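Local atomic coordinates of histidine kinase (PDB entry 3LI9), a protein that is probably a membrane-bound sensory histidine kinase that autophosphorylates on histidine using ATP, represented here by its extracellular sensor domain of the double Cache (PDC) type. Residues 142-155 against 164-176. Numbering follows the deposited sequence.
Sequences PYFYEGIFMVSYDS and AGIAGVDVPLEYV. With BTB (2-[bis-(2-hydroxy-ethyl)-amino]-2-hydroxymethyl-propane-1,3-diol), chain B.
V151, Y153 and S155 pair with V171, V169 and A167 as the hydrogen-bonded rungs of an antiparallel hairpin, from S155 N to A167 O (2.8 Å) up to V151 N and V171 O (3.0 Å). Packing is tightest on the face carrying these side chains: V171 CG2 lies 3.4 Å from Y153 CE2, oblique to the ring, and V169 CG2 meets the same tyrosine at CB. Farther on, L173 N closes the ladder on F149 O, and L173 CD1 sits above the F149 ring toward its rim while also touching P142 CB. The end near the 174-180 helix is looser, and there a water bridges F149 O and E174 N.

The other face is polar and holds a BTB molecule, probably from the crystallisation liquor. D170 takes one hydroxyl on each carboxylate oxygen, O8 on OD1 and O6 on OD2, both at 2.7 Å; OD2 also accepts a hydrogen bond from Y106 OH, and Y143 OH lies 2.6 Å from that O6. Y145 lays its ring against the ligand, BTB C6 standing 3.3 Å above the ring centre, a placement set by its CG lying opposite the backbone N (chi1 175°). A serine here would probably leave that flank of the ligand without its aromatic wall and E146 CG without the opposite ring face. The pocket is consistent with the ligand-binding site of PDC sensor domains.

Helix 13-48 backs the Y153 and V171 face, helix 126-134 packs on D154 and I166, and strand 74-79 continues the sheet beyond 162-172, while strands 138-139 and 143-145 pair with 148-159.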
loop_
_atom_site.group_PDB
_atom_site.type_symbol
_atom_site.label_atom_id
_atom_site.label_comp_id
_atom_site.label_asym_id
_atom_site.label_seq_id
_atom_site.Cartn_x
_atom_site.Cartn_y
_atom_site.Cartn_z
ATOM N N PRO A 142 2.719 2.540 3.961
ATOM C CA PRO A 142 3.903 2.497 3.081
ATOM C C PRO A 142 5.190 2.515 3.883
ATOM O O PRO A 142 5.251 3.038 5.030
ATOM C CB PRO A 142 3.784 3.792 2.267
ATOM C CG PRO A 142 3.070 4.778 3.321
ATOM C CD PRO A 142 1.949 3.767 3.696
ATOM N N TYR A 143 6.220 1.924 3.305
ATOM C CA TYR A 143 7.499 1.782 4.054
ATOM C C TYR A 143 8.612 1.618 3.064
ATOM O O TYR A 143 8.437 1.303 1.849
ATOM C CB TYR A 143 7.435 0.589 5.010
ATOM C CG TYR A 143 7.212 -0.738 4.318
ATOM C CD1 TYR A 143 8.304 -1.543 3.883
ATOM C CD2 TYR A 143 5.886 -1.182 4.069
ATOM C CE1 TYR A 143 8.047 -2.776 3.210
ATOM C CE2 TYR A 143 5.625 -2.407 3.451
ATOM C CZ TYR A 143 6.710 -3.170 3.002
ATOM O OH TYR A 143 6.500 -4.366 2.398
ATOM N N PHE A 144 9.825 1.843 3.570
ATOM C CA PHE A 144 10.979 1.508 2.743
ATOM C C PHE A 144 11.552 0.146 3.122
ATOM O O PHE A 144 11.593 -0.212 4.317
ATOM C CB PHE A 144 12.083 2.542 3.013
ATOM C CG PHE A 144 11.815 3.874 2.399
ATOM C CD1 PHE A 144 12.093 4.076 1.089
ATOM C CD2 PHE A 144 11.224 4.900 3.152
ATOM C CE1 PHE A 144 11.826 5.314 0.437
ATOM C CE2 PHE A 144 10.965 6.155 2.495
ATOM C CZ PHE A 144 11.275 6.337 1.153
ATOM N N TYR A 145 12.006 -0.606 2.092
ATOM C CA TYR A 145 12.619 -1.918 2.339
ATOM C C TYR A 145 13.735 -2.071 1.323
ATOM O O TYR A 145 13.511 -1.882 0.133
ATOM C CB TYR A 145 11.606 -3.027 2.227
ATOM C CG TYR A 145 12.221 -4.398 2.348
ATOM C CD1 TYR A 145 12.583 -4.901 3.584
ATOM C CD2 TYR A 145 12.464 -5.146 1.219
ATOM C CE1 TYR A 145 13.130 -6.160 3.694
ATOM C CE2 TYR A 145 13.032 -6.448 1.313
ATOM C CZ TYR A 145 13.339 -6.913 2.564
ATOM O OH TYR A 145 13.892 -8.160 2.665
ATOM N N GLU A 146 14.972 -2.235 1.832
ATOM C CA GLU A 146 16.138 -2.326 0.925
ATOM C C GLU A 146 16.121 -1.223 -0.124
ATOM O O GLU A 146 16.451 -1.414 -1.333
ATOM C CB GLU A 146 16.322 -3.827 0.409
ATOM C CG GLU A 146 16.457 -4.777 1.624
ATOM C CD GLU A 146 16.616 -6.285 1.320
ATOM O OE1 GLU A 146 16.757 -7.112 2.301
ATOM O OE2 GLU A 146 16.578 -6.606 0.120
ATOM N N GLY A 147 15.808 0.017 0.332
ATOM C CA GLY A 147 15.890 1.184 -0.532
ATOM C C GLY A 147 14.649 1.445 -1.400
ATOM O O GLY A 147 14.616 2.413 -2.077
ATOM N N ILE A 148 13.668 0.551 -1.367
ATOM C CA ILE A 148 12.506 0.717 -2.228
ATOM C C ILE A 148 11.227 1.071 -1.405
ATOM O O ILE A 148 10.946 0.380 -0.493
ATOM C CB ILE A 148 12.277 -0.544 -3.014
ATOM C CG1 ILE A 148 13.550 -0.744 -3.902
ATOM C CG2 ILE A 148 11.011 -0.391 -3.943
ATOM C CD1 ILE A 148 13.641 -2.051 -4.480
ATOM N N PHE A 149 10.562 2.154 -1.812
ATOM C CA PHE A 149 9.306 2.632 -1.194
ATOM C C PHE A 149 8.172 1.757 -1.723
ATOM O O PHE A 149 8.027 1.624 -2.942
ATOM C CB PHE A 149 9.096 4.087 -1.633
ATOM C CG PHE A 149 8.041 4.803 -0.745
ATOM C CD1 PHE A 149 8.017 4.627 0.623
ATOM C CD2 PHE A 149 7.073 5.550 -1.366
ATOM C CE1 PHE A 149 7.028 5.302 1.411
ATOM C CE2 PHE A 149 6.111 6.203 -0.634
ATOM C CZ PHE A 149 6.054 6.037 0.709
HETATM N N MSE A 150 7.434 1.134 -0.820
HETATM C CA MSE A 150 6.384 0.199 -1.198
HETATM C C MSE A 150 5.285 0.084 -0.149
HETATM O O MSE A 150 5.326 0.670 0.939
HETATM C CB MSE A 150 6.991 -1.185 -1.426
HETATM C CG MSE A 150 7.639 -1.753 -0.190
HETATM SE SE MSE A 150 8.532 -3.514 -0.646
HETATM C CE MSE A 150 10.055 -2.810 -1.565
ATOM N N VAL A 151 4.245 -0.626 -0.582
ATOM C CA VAL A 151 3.220 -1.067 0.363
ATOM C C VAL A 151 2.957 -2.552 0.131
ATOM O O VAL A 151 3.214 -3.052 -0.956
ATOM C CB VAL A 151 1.940 -0.218 0.131
ATOM C CG1 VAL A 151 1.238 -0.486 -1.214
ATOM C CG2 VAL A 151 1.049 -0.238 1.338
ATOM N N SER A 152 2.420 -3.224 1.150
ATOM C CA SER A 152 2.098 -4.641 1.006
ATOM C C SER A 152 0.619 -4.890 1.158
ATOM O O SER A 152 0.014 -4.322 2.067
ATOM C CB SER A 152 2.839 -5.410 2.155
ATOM O OG SER A 152 2.784 -6.775 1.845
ATOM N N TYR A 153 0.084 -5.764 0.324
ATOM C CA TYR A 153 -1.318 -6.196 0.436
ATOM C C TYR A 153 -1.279 -7.643 0.926
ATOM O O TYR A 153 -0.582 -8.465 0.333
ATOM C CB TYR A 153 -1.991 -6.219 -0.944
ATOM C CG TYR A 153 -2.165 -4.863 -1.636
ATOM C CD1 TYR A 153 -3.420 -4.237 -1.650
ATOM C CD2 TYR A 153 -1.073 -4.204 -2.227
ATOM C CE1 TYR A 153 -3.587 -3.019 -2.280
ATOM C CE2 TYR A 153 -1.229 -2.938 -2.835
ATOM C CZ TYR A 153 -2.519 -2.385 -2.847
ATOM O OH TYR A 153 -2.688 -1.151 -3.450
ATOM N N ASP A 154 -2.079 -7.988 1.938
ATOM C CA ASP A 154 -1.996 -9.348 2.478
ATOM C C ASP A 154 -3.394 -9.879 2.714
ATOM O O ASP A 154 -4.236 -9.179 3.233
ATOM C CB ASP A 154 -1.228 -9.370 3.796
ATOM C CG ASP A 154 0.164 -8.816 3.630
ATOM O OD1 ASP A 154 1.023 -9.603 3.171
ATOM O OD2 ASP A 154 0.405 -7.577 3.838
ATOM N N SER A 155 -3.599 -11.136 2.362
ATOM C CA SER A 155 -4.937 -11.770 2.586
ATOM C C SER A 155 -4.775 -13.079 3.312
ATOM O O SER A 155 -3.855 -13.847 3.052
ATOM C CB SER A 155 -5.606 -12.139 1.242
ATOM O OG SER A 155 -5.975 -11.007 0.515
ATOM N N ALA A 164 -4.604 -20.307 8.296
ATOM C CA ALA A 164 -3.447 -21.154 7.983
ATOM C C ALA A 164 -2.196 -20.328 7.608
ATOM O O ALA A 164 -1.073 -20.875 7.606
ATOM C CB ALA A 164 -3.732 -22.122 6.855
ATOM N N GLY A 165 -2.396 -19.064 7.247
ATOM C CA GLY A 165 -1.259 -18.283 6.694
ATOM C C GLY A 165 -1.829 -17.140 5.890
ATOM O O GLY A 165 -2.993 -16.746 6.021
ATOM N N ILE A 166 -0.953 -16.522 5.114
ATOM C CA ILE A 166 -1.299 -15.333 4.344
ATOM C C ILE A 166 -0.750 -15.521 2.896
ATOM O O ILE A 166 0.240 -16.280 2.620
ATOM C CB ILE A 166 -0.703 -14.001 4.871
ATOM C CG1 ILE A 166 0.833 -14.098 4.837
ATOM C CG2 ILE A 166 -1.257 -13.641 6.324
ATOM C CD1 ILE A 166 1.544 -12.815 5.132
ATOM N N ALA A 167 -1.361 -14.789 1.964
ATOM C CA ALA A 167 -0.776 -14.626 0.627
ATOM C C ALA A 167 -0.661 -13.108 0.503
ATOM O O ALA A 167 -1.573 -12.383 0.891
ATOM C CB ALA A 167 -1.702 -15.164 -0.504
ATOM N N GLY A 168 0.437 -12.674 -0.086
ATOM C CA GLY A 168 0.652 -11.240 -0.177
ATOM C C GLY A 168 1.374 -10.800 -1.404
ATOM O O GLY A 168 2.005 -11.581 -2.045
ATOM N N VAL A 169 1.226 -9.515 -1.751
ATOM C CA VAL A 169 2.057 -8.897 -2.773
ATOM C C VAL A 169 2.632 -7.560 -2.302
ATOM O O VAL A 169 1.985 -6.827 -1.493
ATOM C CB VAL A 169 1.264 -8.649 -4.085
ATOM C CG1 VAL A 169 0.603 -9.979 -4.559
ATOM C CG2 VAL A 169 0.137 -7.625 -3.829
ATOM N N ASP A 170 3.878 -7.295 -2.761
ATOM C CA ASP A 170 4.571 -6.007 -2.480
ATOM C C ASP A 170 4.505 -5.144 -3.699
ATOM O O ASP A 170 4.816 -5.597 -4.791
ATOM C CB ASP A 170 6.039 -6.259 -2.123
ATOM C CG ASP A 170 6.234 -6.872 -0.742
ATOM O OD1 ASP A 170 5.314 -6.844 0.087
ATOM O OD2 ASP A 170 7.354 -7.332 -0.462
ATOM N N VAL A 171 4.100 -3.901 -3.498
ATOM C CA VAL A 171 3.815 -2.982 -4.605
ATOM C C VAL A 171 4.720 -1.725 -4.477
ATOM O O VAL A 171 4.502 -0.939 -3.571
ATOM C CB VAL A 171 2.364 -2.554 -4.562
ATOM C CG1 VAL A 171 1.976 -1.627 -5.792
ATOM C CG2 VAL A 171 1.431 -3.862 -4.712
ATOM N N PRO A 172 5.663 -1.503 -5.377
ATOM C CA PRO A 172 6.501 -0.246 -5.293
ATOM C C PRO A 172 5.607 0.942 -5.588
ATOM O O PRO A 172 4.653 0.893 -6.418
ATOM C CB PRO A 172 7.486 -0.331 -6.517
ATOM C CG PRO A 172 7.529 -1.870 -6.767
ATOM C CD PRO A 172 6.149 -2.471 -6.390
ATOM N N LEU A 173 5.897 2.047 -4.908
ATOM C CA LEU A 173 5.073 3.236 -5.055
ATOM C C LEU A 173 5.781 4.410 -5.733
ATOM O O LEU A 173 5.209 5.523 -5.812
ATOM C CB LEU A 173 4.633 3.727 -3.667
ATOM C CG LEU A 173 3.736 2.741 -2.902
ATOM C CD1 LEU A 173 3.606 3.081 -1.372
ATOM C CD2 LEU A 173 2.402 2.632 -3.634
ATOM N N GLU A 174 6.965 4.176 -6.300
ATOM C CA GLU A 174 7.560 5.285 -7.058
ATOM C C GLU A 174 6.646 5.872 -8.104
ATOM O O GLU A 174 6.633 7.097 -8.310
ATOM C CB GLU A 174 8.836 4.775 -7.764
ATOM C CG GLU A 174 9.606 5.892 -8.425
ATOM C CD GLU A 174 10.939 5.379 -8.981
ATOM O OE1 GLU A 174 11.417 4.318 -8.506
ATOM O OE2 GLU A 174 11.485 6.010 -9.892
ATOM N N TYR A 175 5.792 5.059 -8.719
ATOM C CA TYR A 175 4.919 5.529 -9.798
ATOM C C TYR A 175 3.956 6.603 -9.288
ATOM O O TYR A 175 3.530 7.483 -10.040
ATOM C CB TYR A 175 4.149 4.346 -10.434
ATOM C CG TYR A 175 2.950 3.981 -9.633
ATOM C CD1 TYR A 175 1.658 4.548 -9.922
ATOM C CD2 TYR A 175 3.047 3.048 -8.598
ATOM C CE1 TYR A 175 0.536 4.217 -9.139
ATOM C CE2 TYR A 175 1.938 2.671 -7.861
ATOM C CZ TYR A 175 0.691 3.251 -8.138
ATOM O OH TYR A 175 -0.376 2.919 -7.365
ATOM N N VAL A 176 3.630 6.514 -8.010
ATOM C CA VAL A 176 2.734 7.538 -7.446
ATOM C C VAL A 176 3.330 8.932 -7.561
ATOM O O VAL A 176 2.622 9.889 -7.958
ATOM C CB VAL A 176 2.357 7.181 -6.036
ATOM C CG1 VAL A 176 1.485 8.320 -5.384
ATOM C CG2 VAL A 176 1.616 5.853 -6.022
HETATM C C1 BTB B . 9.337 -9.613 5.651
HETATM O O1 BTB B . 10.227 -10.396 4.796
HETATM C C2 BTB B . 9.170 -8.133 5.206
HETATM C C3 BTB B . 10.581 -7.612 5.211
HETATM O O3 BTB B . 11.311 -8.802 4.894
HETATM C C4 BTB B . 8.386 -7.329 6.189
HETATM O O4 BTB B . 8.078 -6.137 5.448
HETATM N N BTB B . 8.483 -7.957 3.877
HETATM C C5 BTB B . 9.478 -8.032 2.820
HETATM C C6 BTB B . 9.594 -6.684 2.079
HETATM O O6 BTB B . 8.328 -6.163 1.795
HETATM C C7 BTB B . 7.495 -9.060 3.827
HETATM C C8 BTB B . 6.397 -8.937 2.743
HETATM O O8 BTB B . 5.852 -7.642 2.643
HETATM O O HOH W 1 9.158 2.503 -5.344
#